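Local coordinates for protein L-Ribose isomerase (PDB 4Q0S) that probably interconverts L-ribose and its ketose form as a cobalt-bound cupin-barrel sugar isomerase, here holding the sugar alcohol D-ribitol, at residues Gly68-Ala73 against Gly164-Lys169; Lys112-His117 against His199-Pro204. All blocks are in the same frame, centred on the assembly; numbering follows the deposited sequence.

In the fold
From the N terminus the chain passes helix 19-35 and helix 60-63 before reaching 68-73, the loop leading into strand 73-82. Strands 101-108 and 113-118 follow, then strands 124-130 and 132-137, one in each sheet, and only after that does the long loop before strand 180-185 bring 164-169 back to close contact 1. Contact 2 closes when strand 199-202 pairs with 112-117. Because 112-117 lies between the two segments of contact 1 and 199-204 lies beyond them, the two closures cross. They also touch: Tyr71 O accepts a probable hydrogen bond from Phe113 N, so loop contact 1 borders the sheet that supplies two of the metal's histidines at contact 2.

Contact 1: residues Gly68-Ala73 against Gly164-Lys169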
loop_
_atom_site.group_PDB
_atom_site.type_symbol
_atom_site.label_atom_id
_atom_site.label_comp_id
_atom_site.label_asym_id
_atom_site.label_seq_id
_atom_site.Cartn_x
_atom_site.Cartn_y
_atom_site.Cartn_z
ATOM N N GLY A 68 -15.621 -3.308 20.674
ATOM C CA GLY A 68 -16.598 -2.544 19.917
ATOM C C GLY A 68 -17.368 -1.579 20.801
ATOM O O GLY A 68 -18.188 -0.796 20.324
ATOM N N GLU A 69 -17.086 -1.628 22.096
ATOM C CA GLU A 69 -17.754 -0.779 23.072
ATOM C C GLU A 69 -17.421 0.703 22.932
ATOM O O GLU A 69 -16.320 1.071 22.523
ATOM C CB GLU A 69 -17.400 -1.249 24.484
ATOM C CG GLU A 69 -17.802 -2.689 24.764
ATOM C CD GLU A 69 -17.325 -3.167 26.117
ATOM O OE1 GLU A 69 -16.097 -3.182 26.351
ATOM O OE2 GLU A 69 -18.178 -3.527 26.951
ATOM N N PRO A 70 -18.381 1.578 23.275
ATOM C CA PRO A 70 -18.179 3.026 23.183
ATOM C C PRO A 70 -17.341 3.637 24.307
ATOM O O PRO A 70 -17.807 3.793 25.441
ATOM C CB PRO A 70 -19.604 3.571 23.163
ATOM C CG PRO A 70 -20.344 2.593 24.034
ATOM C CD PRO A 70 -19.793 1.259 23.561
ATOM N N TYR A 71 -16.096 3.972 23.981
ATOM C CA TYR A 71 -15.189 4.602 24.930
ATOM C C TYR A 71 -14.427 5.690 24.187
ATOM O O TYR A 71 -14.377 5.687 22.954
ATOM C CB TYR A 71 -14.225 3.573 25.523
ATOM C CG TYR A 71 -14.857 2.714 26.599
ATOM C CD1 TYR A 71 -15.020 3.201 27.898
ATOM C CD2 TYR A 71 -15.331 1.435 26.310
ATOM C CE1 TYR A 71 -15.644 2.436 28.886
ATOM C CE2 TYR A 71 -15.958 0.659 27.289
ATOM C CZ TYR A 71 -16.111 1.169 28.575
ATOM O OH TYR A 71 -16.741 0.418 29.544
ATOM N N GLU A 72 -13.855 6.631 24.933
ATOM C CA GLU A 72 -13.111 7.720 24.323
ATOM C C GLU A 72 -11.620 7.494 24.545
ATOM O O GLU A 72 -11.075 7.746 25.627
ATOM C CB GLU A 72 -13.592 9.064 24.900
ATOM C CG GLU A 72 -15.119 9.188 24.790
ATOM C CD GLU A 72 -15.693 10.522 25.248
ATOM O OE1 GLU A 72 -15.071 11.206 26.088
ATOM O OE2 GLU A 72 -16.790 10.873 24.768
ATOM N N ALA A 73 -10.979 6.990 23.494
ATOM C CA ALA A 73 -9.560 6.672 23.503
ATOM C C ALA A 73 -9.100 6.528 22.055
ATOM O O ALA A 73 -9.876 6.130 21.178
ATOM C CB ALA A 73 -9.323 5.378 24.261
ATOM N N GLY A 164 -29.020 4.988 16.127
ATOM C CA GLY A 164 -28.285 3.968 16.850
ATOM C C GLY A 164 -26.816 4.195 17.139
ATOM O O GLY A 164 -26.040 3.243 17.162
ATOM N N VAL A 165 -26.419 5.443 17.362
ATOM C CA VAL A 165 -25.022 5.722 17.660
ATOM C C VAL A 165 -24.807 5.583 19.166
ATOM O O VAL A 165 -25.306 6.393 19.948
ATOM C CB VAL A 165 -24.623 7.145 17.209
ATOM C CG1 VAL A 165 -23.201 7.463 17.657
ATOM C CG2 VAL A 165 -24.732 7.258 15.692
ATOM N N ALA A 166 -24.076 4.546 19.568
ATOM C CA ALA A 166 -23.795 4.307 20.979
ATOM C C ALA A 166 -22.698 5.245 21.464
ATOM O O ALA A 166 -21.583 5.233 20.944
ATOM C CB ALA A 166 -23.372 2.854 21.197
ATOM N N LEU A 167 -23.023 6.059 22.460
ATOM C CA LEU A 167 -22.078 7.009 23.023
ATOM C C LEU A 167 -21.531 6.480 24.348
ATOM O O LEU A 167 -22.156 5.643 24.999
ATOM C CB LEU A 167 -22.771 8.357 23.240
ATOM C CG LEU A 167 -23.285 9.073 21.987
ATOM C CD1 LEU A 167 -24.028 10.346 22.382
ATOM C CD2 LEU A 167 -22.111 9.408 21.076
ATOM N N PRO A 168 -20.349 6.958 24.762
ATOM C CA PRO A 168 -19.766 6.491 26.024
ATOM C C PRO A 168 -20.678 6.796 27.216
ATOM O O PRO A 168 -21.297 7.864 27.282
ATOM C CB PRO A 168 -18.442 7.257 26.103
ATOM C CG PRO A 168 -18.110 7.533 24.654
ATOM C CD PRO A 168 -19.449 7.903 24.078
ATOM N N LYS A 169 -20.753 5.856 28.153
ATOM C CA LYS A 169 -21.580 6.033 29.341
ATOM C C LYS A 169 -21.062 7.206 30.156
ATOM O O LYS A 169 -19.880 7.260 30.502
ATOM C CB LYS A 169 -21.560 4.770 30.206
ATOM C CG LYS A 169 -22.070 3.517 29.513
ATOM C CD LYS A 169 -23.521 3.663 29.081
ATOM C CE LYS A 169 -24.053 2.351 28.527
ATOM N NZ LYS A 169 -23.159 1.810 27.461
HETATM O O HOH W 1 -18.927 3.531 27.918
#
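Pro70 and Glu72 meet Ala166 and Pro168 where two irregular loops of the cupin barrel pass each other, one leading into strand 73-82, the other preceding strand 180-185. Glu72 can be followed outward. Its first torsion sets CG anti to the carbonyl carbon (chi1 -52°), and from there the chain runs extended, crossing the Pro168 ring at about a right angle. CG does the touching, 3.4 Å from Pro168 CG. CD follows at 3.9 Å from that same Pro168 CG, and at the tip OE2 lies 3.6 Å from it. The carboxylate is anchored further along the second loop, just past 164-169: OE1 by a salt bridge with Arg171, OE2 by a hydrogen bond with Tyr175, which together should favour its charged form and limit its rotation. The Pro70 ring leans on the backbone of the other loop, with CB 3.4 Å from Ala166 O and CG against Leu167 O, while Ala166 CB makes a looser apolar contact with Pro70 CG. Phe113 of strand 113-118 packs against both prolines and Leu167. The carbonyl of Pro70 serves two partners, receiving a CA-H...O contact from Pro168 CA at 3.4 Å. Its other partner is a water that donates to Pro70 O at 2.7 Å and accepts from Lys169 N at 3.0 Å.

Contact 2: residues Lys112-His117 against His199-Pro204; sequences KFCPPH and HAFRCP. With CO (cobalt (II) ion), chain B; RB0 (D-ribitol), chain C.
This antiparallel strand pair supplies two of the four protein ligands of the barrel's cobalt site: His117 NE2 and His199 NE2 each bind the metal at 2.3 Å, and His119 and Glu124 complete the protein ligands. The two imidazoles cross obliquely, planes at 55°. A ring-plane hydrogen bond from His117 ND1 to Pro115 O (2.6 Å) fixes the rotation of the first imidazole; His199 ND1 is held by His197 O. Ribitol O4 and O5 also bind the cobalt, as a substrate's oxygens might in this cupin fold. Between Cys114 and His117 the register slips by one residue, a beta bulge, with hydrogen-bonded pairs Cys114-Phe201 and His117-His199 before and after the two prolines. Cys114 N donates to Phe201 O at 2.8 Å, and His199 N to His117 O. On the ligand side of the sheet, Cys114 CB sits 3.4 Å from the Phe201 ring centroid, over the face, while SG, anti to the backbone N (chi1 170°), reaches ribitol C5. Across the sheet, Arg202 CB covers a face of Phe113, and its extended chain runs alongside that ring until NE meets Glu134 in a salt bridge.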
loop_
_atom_site.group_PDB
_atom_site.type_symbol
_atom_site.label_atom_id
_atom_site.label_comp_id
_atom_site.label_asym_id
_atom_site.label_seq_id
_atom_site.Cartn_x
_atom_site.Cartn_y
_atom_site.Cartn_z
ATOM N N LYS A 112 -14.898 3.178 19.361
ATOM C CA LYS A 112 -14.193 4.200 20.135
ATOM C C LYS A 112 -14.277 5.600 19.507
ATOM O O LYS A 112 -14.501 5.738 18.304
ATOM C CB LYS A 112 -12.735 3.766 20.329
ATOM C CG LYS A 112 -12.590 2.333 20.887
ATOM C CD LYS A 112 -12.896 2.269 22.378
ATOM C CE LYS A 112 -12.711 0.858 22.963
ATOM N NZ LYS A 112 -13.788 -0.094 22.579
ATOM N N PHE A 113 -14.092 6.632 20.330
ATOM C CA PHE A 113 -14.197 8.018 19.873
ATOM C C PHE A 113 -13.032 8.937 20.217
ATOM O O PHE A 113 -12.276 8.689 21.153
ATOM C CB PHE A 113 -15.404 8.734 20.519
ATOM C CG PHE A 113 -16.741 8.112 20.260
ATOM C CD1 PHE A 113 -17.075 6.876 20.803
ATOM C CD2 PHE A 113 -17.705 8.812 19.541
ATOM C CE1 PHE A 113 -18.357 6.350 20.636
ATOM C CE2 PHE A 113 -18.981 8.300 19.366
ATOM C CZ PHE A 113 -19.313 7.068 19.913
ATOM N N CYS A 114 -12.923 10.016 19.441
ATOM C CA CYS A 114 -12.002 11.107 19.733
ATOM C C CYS A 114 -13.161 11.983 20.255
ATOM O O CYS A 114 -14.026 12.395 19.487
ATOM C CB CYS A 114 -11.411 11.731 18.477
ATOM S SG CYS A 114 -10.498 13.276 18.813
ATOM N N PRO A 115 -13.206 12.247 21.568
ATOM C CA PRO A 115 -14.269 13.042 22.199
ATOM C C PRO A 115 -14.538 14.489 21.770
ATOM O O PRO A 115 -13.667 15.179 21.239
ATOM C CB PRO A 115 -13.925 12.931 23.682
ATOM C CG PRO A 115 -12.441 12.944 23.656
ATOM C CD PRO A 115 -12.125 11.975 22.527
ATOM N N PRO A 116 -15.779 14.957 21.995
ATOM C CA PRO A 116 -16.187 16.320 21.650
ATOM C C PRO A 116 -15.226 17.363 22.198
ATOM O O PRO A 116 -14.903 17.366 23.390
ATOM C CB PRO A 116 -17.566 16.431 22.286
ATOM C CG PRO A 116 -18.123 15.065 22.080
ATOM C CD PRO A 116 -16.939 14.175 22.467
ATOM N N HIS A 117 -14.777 18.254 21.325
ATOM C CA HIS A 117 -13.874 19.319 21.724
ATOM C C HIS A 117 -13.766 20.314 20.584
ATOM O O HIS A 117 -14.280 20.074 19.485
ATOM C CB HIS A 117 -12.483 18.755 22.043
ATOM C CG HIS A 117 -11.770 18.201 20.847
ATOM N ND1 HIS A 117 -12.147 17.028 20.231
ATOM C CD2 HIS A 117 -10.732 18.688 20.125
ATOM C CE1 HIS A 117 -11.373 16.816 19.179
ATOM N NE2 HIS A 117 -10.507 17.809 19.093
ATOM N N HIS A 199 -16.151 19.333 17.520
ATOM C CA HIS A 199 -16.093 18.138 16.701
ATOM C C HIS A 199 -15.668 16.917 17.495
ATOM O O HIS A 199 -15.058 17.021 18.560
ATOM C CB HIS A 199 -15.162 18.340 15.497
ATOM C CG HIS A 199 -13.758 18.708 15.863
ATOM N ND1 HIS A 199 -13.408 19.962 16.316
ATOM C CD2 HIS A 199 -12.618 17.977 15.862
ATOM C CE1 HIS A 199 -12.113 19.987 16.582
ATOM N NE2 HIS A 199 -11.610 18.795 16.315
ATOM N N ALA A 200 -16.037 15.760 16.962
ATOM C CA ALA A 200 -15.731 14.468 17.543
ATOM C C ALA A 200 -15.875 13.472 16.400
ATOM O O ALA A 200 -16.474 13.780 15.369
ATOM C CB ALA A 200 -16.728 14.135 18.658
ATOM N N PHE A 201 -15.307 12.286 16.565
ATOM C CA PHE A 201 -15.420 11.279 15.531
ATOM C C PHE A 201 -15.165 9.895 16.090
ATOM O O PHE A 201 -14.511 9.742 17.119
ATOM C CB PHE A 201 -14.468 11.594 14.369
ATOM C CG PHE A 201 -13.017 11.707 14.761
ATOM C CD1 PHE A 201 -12.227 10.569 14.907
ATOM C CD2 PHE A 201 -12.430 12.959 14.944
ATOM C CE1 PHE A 201 -10.865 10.679 15.226
ATOM C CE2 PHE A 201 -11.072 13.080 15.264
ATOM C CZ PHE A 201 -10.289 11.935 15.403
ATOM N N ARG A 202 -15.707 8.889 15.417
ATOM C CA ARG A 202 -15.535 7.516 15.854
ATOM C C ARG A 202 -15.390 6.596 14.656
ATOM O O ARG A 202 -15.655 6.978 13.514
ATOM C CB ARG A 202 -16.757 7.035 16.647
ATOM C CG ARG A 202 -17.957 6.721 15.751
ATOM C CD ARG A 202 -19.048 5.916 16.466
ATOM N NE ARG A 202 -20.079 5.470 15.528
ATOM C CZ ARG A 202 -21.102 4.683 15.848
ATOM N NH1 ARG A 202 -21.245 4.245 17.094
ATOM N NH2 ARG A 202 -21.977 4.320 14.916
ATOM N N CYS A 203 -14.976 5.373 14.956
ATOM C CA CYS A 203 -14.853 4.318 13.980
ATOM C C CYS A 203 -16.140 3.524 14.197
ATOM O O CYS A 203 -16.499 3.234 15.338
ATOM C CB CYS A 203 -13.647 3.435 14.307
ATOM S SG CYS A 203 -13.538 1.931 13.319
ATOM N N PRO A 204 -16.874 3.202 13.123
ATOM C CA PRO A 204 -18.110 2.431 13.306
ATOM C C PRO A 204 -17.792 1.166 14.108
ATOM O O PRO A 204 -16.746 0.546 13.909
ATOM C CB PRO A 204 -18.536 2.117 11.875
ATOM C CG PRO A 204 -18.045 3.299 11.117
ATOM C CD PRO A 204 -16.665 3.535 11.703
HETATM CO CO CO B . -9.471 18.421 17.122
HETATM C C1 RB0 C . -7.226 15.112 19.686
HETATM O O1 RB0 C . -6.822 14.879 21.025
HETATM C C2 RB0 C . -6.060 15.690 18.898
HETATM O O2 RB0 C . -5.826 17.040 19.295
HETATM C C3 RB0 C . -6.334 15.602 17.382
HETATM O O3 RB0 C . -5.155 15.931 16.661
HETATM C C4 RB0 C . -7.487 16.501 16.922
HETATM O O4 RB0 C . -7.706 17.534 17.872
HETATM C C5 RB0 C . -8.759 15.677 16.745
HETATM O O5 RB0 C . -9.785 16.477 16.159
#